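Local structure of plasmin and fibronectin-binding protein A (Streptococcus pneumoniae, 4MR0) at residues A[368-373]-A[393-398]. The protein acts as a fibronectin-dependent adhesin and invasin on the pneumococcal surface, binding human fibronectin, plasmin, plasminogen and serum albumin. Sequence-based numbering, arbitrary orientation.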
loop_
_atom_site.group_PDB
_atom_site.type_symbol
_atom_site.label_atom_id
_atom_site.label_comp_id
_atom_site.label_asym_id
_atom_site.label_seq_id
_atom_site.Cartn_x
_atom_site.Cartn_y
_atom_site.Cartn_z
ATOM N N ASN A 368 5.982 -11.512 -0.323
ATOM C CA ASN A 368 7.179 -11.534 -1.140
ATOM C C ASN A 368 7.346 -10.376 -2.128
ATOM O O ASN A 368 7.685 -10.607 -3.292
ATOM C CB ASN A 368 7.196 -12.865 -1.896
ATOM C CG ASN A 368 7.047 -14.060 -0.971
ATOM O OD1 ASN A 368 6.486 -15.096 -1.349
ATOM N ND2 ASN A 368 7.558 -13.928 0.248
ATOM N N ASN A 369 7.097 -9.145 -1.681
ATOM C CA ASN A 369 7.266 -7.973 -2.547
ATOM C C ASN A 369 8.575 -7.280 -2.192
ATOM O O ASN A 369 9.133 -7.508 -1.116
ATOM C CB ASN A 369 6.135 -6.956 -2.346
ATOM C CG ASN A 369 4.769 -7.538 -2.620
ATOM O OD1 ASN A 369 4.001 -7.838 -1.693
ATOM N ND2 ASN A 369 4.455 -7.711 -3.895
ATOM N N HIS A 370 9.058 -6.429 -3.095
ATOM C CA HIS A 370 10.279 -5.666 -2.850
ATOM C C HIS A 370 9.905 -4.180 -2.844
ATOM O O HIS A 370 9.560 -3.614 -3.879
ATOM C CB HIS A 370 11.321 -5.930 -3.946
ATOM C CG HIS A 370 12.623 -5.221 -3.725
ATOM N ND1 HIS A 370 13.696 -5.353 -4.580
ATOM C CD2 HIS A 370 13.028 -4.379 -2.743
ATOM C CE1 HIS A 370 14.706 -4.624 -4.135
ATOM N NE2 HIS A 370 14.326 -4.023 -3.022
ATOM N N PHE A 371 9.955 -3.560 -1.671
ATOM C CA PHE A 371 9.626 -2.144 -1.533
ATOM C C PHE A 371 10.967 -1.418 -1.528
ATOM O O PHE A 371 11.610 -1.273 -0.485
ATOM C CB PHE A 371 8.877 -1.922 -0.228
ATOM C CG PHE A 371 7.590 -2.693 -0.136
ATOM C CD1 PHE A 371 6.510 -2.371 -0.954
ATOM C CD2 PHE A 371 7.460 -3.747 0.761
ATOM C CE1 PHE A 371 5.309 -3.095 -0.878
ATOM C CE2 PHE A 371 6.266 -4.477 0.846
ATOM C CZ PHE A 371 5.192 -4.150 0.025
ATOM N N ASP A 372 11.365 -0.958 -2.711
ATOM C CA ASP A 372 12.656 -0.320 -2.923
ATOM C C ASP A 372 12.775 1.183 -2.685
ATOM O O ASP A 372 12.618 1.990 -3.607
ATOM C CB ASP A 372 13.125 -0.647 -4.341
ATOM C CG ASP A 372 14.629 -0.543 -4.505
ATOM O OD1 ASP A 372 15.311 -0.105 -3.558
ATOM O OD2 ASP A 372 15.125 -0.903 -5.591
ATOM N N ASN A 373 13.069 1.545 -1.442
ATOM C CA ASN A 373 13.267 2.939 -1.052
ATOM C C ASN A 373 12.030 3.838 -1.129
ATOM O O ASN A 373 12.076 4.905 -1.746
ATOM C CB ASN A 373 14.412 3.537 -1.899
ATOM C CG ASN A 373 15.040 4.769 -1.265
ATOM O OD1 ASN A 373 15.305 4.799 -0.058
ATOM N ND2 ASN A 373 15.300 5.790 -2.082
ATOM N N ARG A 393 10.709 -7.532 1.275
ATOM C CA ARG A 393 12.003 -6.892 1.446
ATOM C C ARG A 393 11.792 -5.376 1.395
ATOM O O ARG A 393 11.321 -4.839 0.392
ATOM C CB ARG A 393 12.959 -7.335 0.338
ATOM C CG ARG A 393 14.221 -6.505 0.260
ATOM C CD ARG A 393 15.172 -7.062 -0.779
ATOM N NE ARG A 393 16.290 -6.156 -1.021
ATOM C CZ ARG A 393 17.282 -6.408 -1.870
ATOM N NH1 ARG A 393 17.296 -7.544 -2.559
ATOM N NH2 ARG A 393 18.255 -5.519 -2.037
ATOM N N PHE A 394 12.122 -4.688 2.481
ATOM C CA PHE A 394 11.960 -3.235 2.532
ATOM C C PHE A 394 13.333 -2.589 2.565
ATOM O O PHE A 394 14.057 -2.727 3.556
ATOM C CB PHE A 394 11.215 -2.793 3.795
ATOM C CG PHE A 394 9.844 -3.394 3.958
ATOM C CD1 PHE A 394 9.688 -4.751 4.237
ATOM C CD2 PHE A 394 8.709 -2.582 3.902
ATOM C CE1 PHE A 394 8.423 -5.293 4.465
ATOM C CE2 PHE A 394 7.442 -3.104 4.127
ATOM C CZ PHE A 394 7.291 -4.464 4.413
ATOM N N ASP A 395 13.694 -1.885 1.497
ATOM C CA ASP A 395 14.988 -1.215 1.458
ATOM C C ASP A 395 14.800 0.285 1.633
ATOM O O ASP A 395 13.810 0.856 1.172
ATOM C CB ASP A 395 15.706 -1.487 0.134
ATOM C CG ASP A 395 16.164 -2.932 -0.003
ATOM O OD1 ASP A 395 16.666 -3.503 0.992
ATOM O OD2 ASP A 395 16.040 -3.493 -1.111
ATOM N N LYS A 396 15.744 0.919 2.313
ATOM C CA LYS A 396 15.677 2.357 2.529
ATOM C C LYS A 396 17.085 2.914 2.481
ATOM O O LYS A 396 17.936 2.557 3.296
ATOM C CB LYS A 396 15.027 2.668 3.878
ATOM C CG LYS A 396 14.846 4.153 4.167
ATOM C CD LYS A 396 13.934 4.837 3.158
ATOM C CE LYS A 396 13.685 6.290 3.551
ATOM N NZ LYS A 396 12.959 7.055 2.497
ATOM N N LYS A 397 17.333 3.778 1.506
ATOM C CA LYS A 397 18.646 4.378 1.338
ATOM C C LYS A 397 18.731 5.725 2.049
ATOM O O LYS A 397 17.749 6.210 2.617
ATOM C CB LYS A 397 18.953 4.558 -0.149
ATOM C CG LYS A 397 19.024 3.255 -0.928
ATOM C CD LYS A 397 19.517 3.491 -2.351
ATOM C CE LYS A 397 18.416 3.984 -3.276
ATOM N NZ LYS A 397 17.754 2.842 -3.979
ATOM N N VAL A 398 19.914 6.325 2.024
ATOM C CA VAL A 398 20.102 7.619 2.658
ATOM C C VAL A 398 19.529 8.720 1.770
ATOM O O VAL A 398 19.342 8.531 0.566
ATOM C CB VAL A 398 21.598 7.904 2.922
ATOM C CG1 VAL A 398 22.147 6.895 3.920
ATOM C CG2 VAL A 398 22.379 7.837 1.620
HETATM O O HOH W 1 11.064 0.869 1.192
HETATM O O HOH W 2 12.560 7.726 -0.510
HETATM O O HOH W 3 15.873 4.915 -5.207
HETATM O O HOH W 4 15.609 7.808 1.562
#
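His370 NE2 donates to Asp395 OD2 across two parallel strands at 2.6 Å, reaching the carboxylate on its anti side through a bent bond (139° at the hydrogen) tilted out of the carboxylate plane. The same oxygen takes Arg393 NE on its syn lone pair at 2.7 Å, a salt bridge within one strand, so two donors grip OD2. Arg393 runs extended alongside the imidazole: its CD sits over one ring face, a CH-pi contact, and its guanidinium stacks on the ring with planes 26° apart. On the other side of the sheet, Phe371 CD2 lies over the face of Phe394, 3.4 Å from Phe394 CE2, in an oblique pair. Backbone bonds run from Phe371 N to Arg393 O, Asp395 N to Phe371 O and Asn373 N to Asp395 O; Asn373 OD1, its CG anti to the backbone N (chi1 -159°), then takes Lys397 N, above its carbonyl plane, at 2.8 Å.

Further out, Asn439 binds Asp395 OD1, Tyr335 meets the His370 ring edge-to-face, and Phe438 and Phe336 extend the aromatic row through neighbouring coils. Such ladders of like residues are a hallmark of the right-handed parallel beta-helix, the pectate lyase-like fold built here from PbH1 repeats. Asp395 would tend to favour a protonated His370 and the stacked guanidinium to oppose it, the balance remaining unsettled; opposite, the phenylalanines add apolar packing to the backbone bonds.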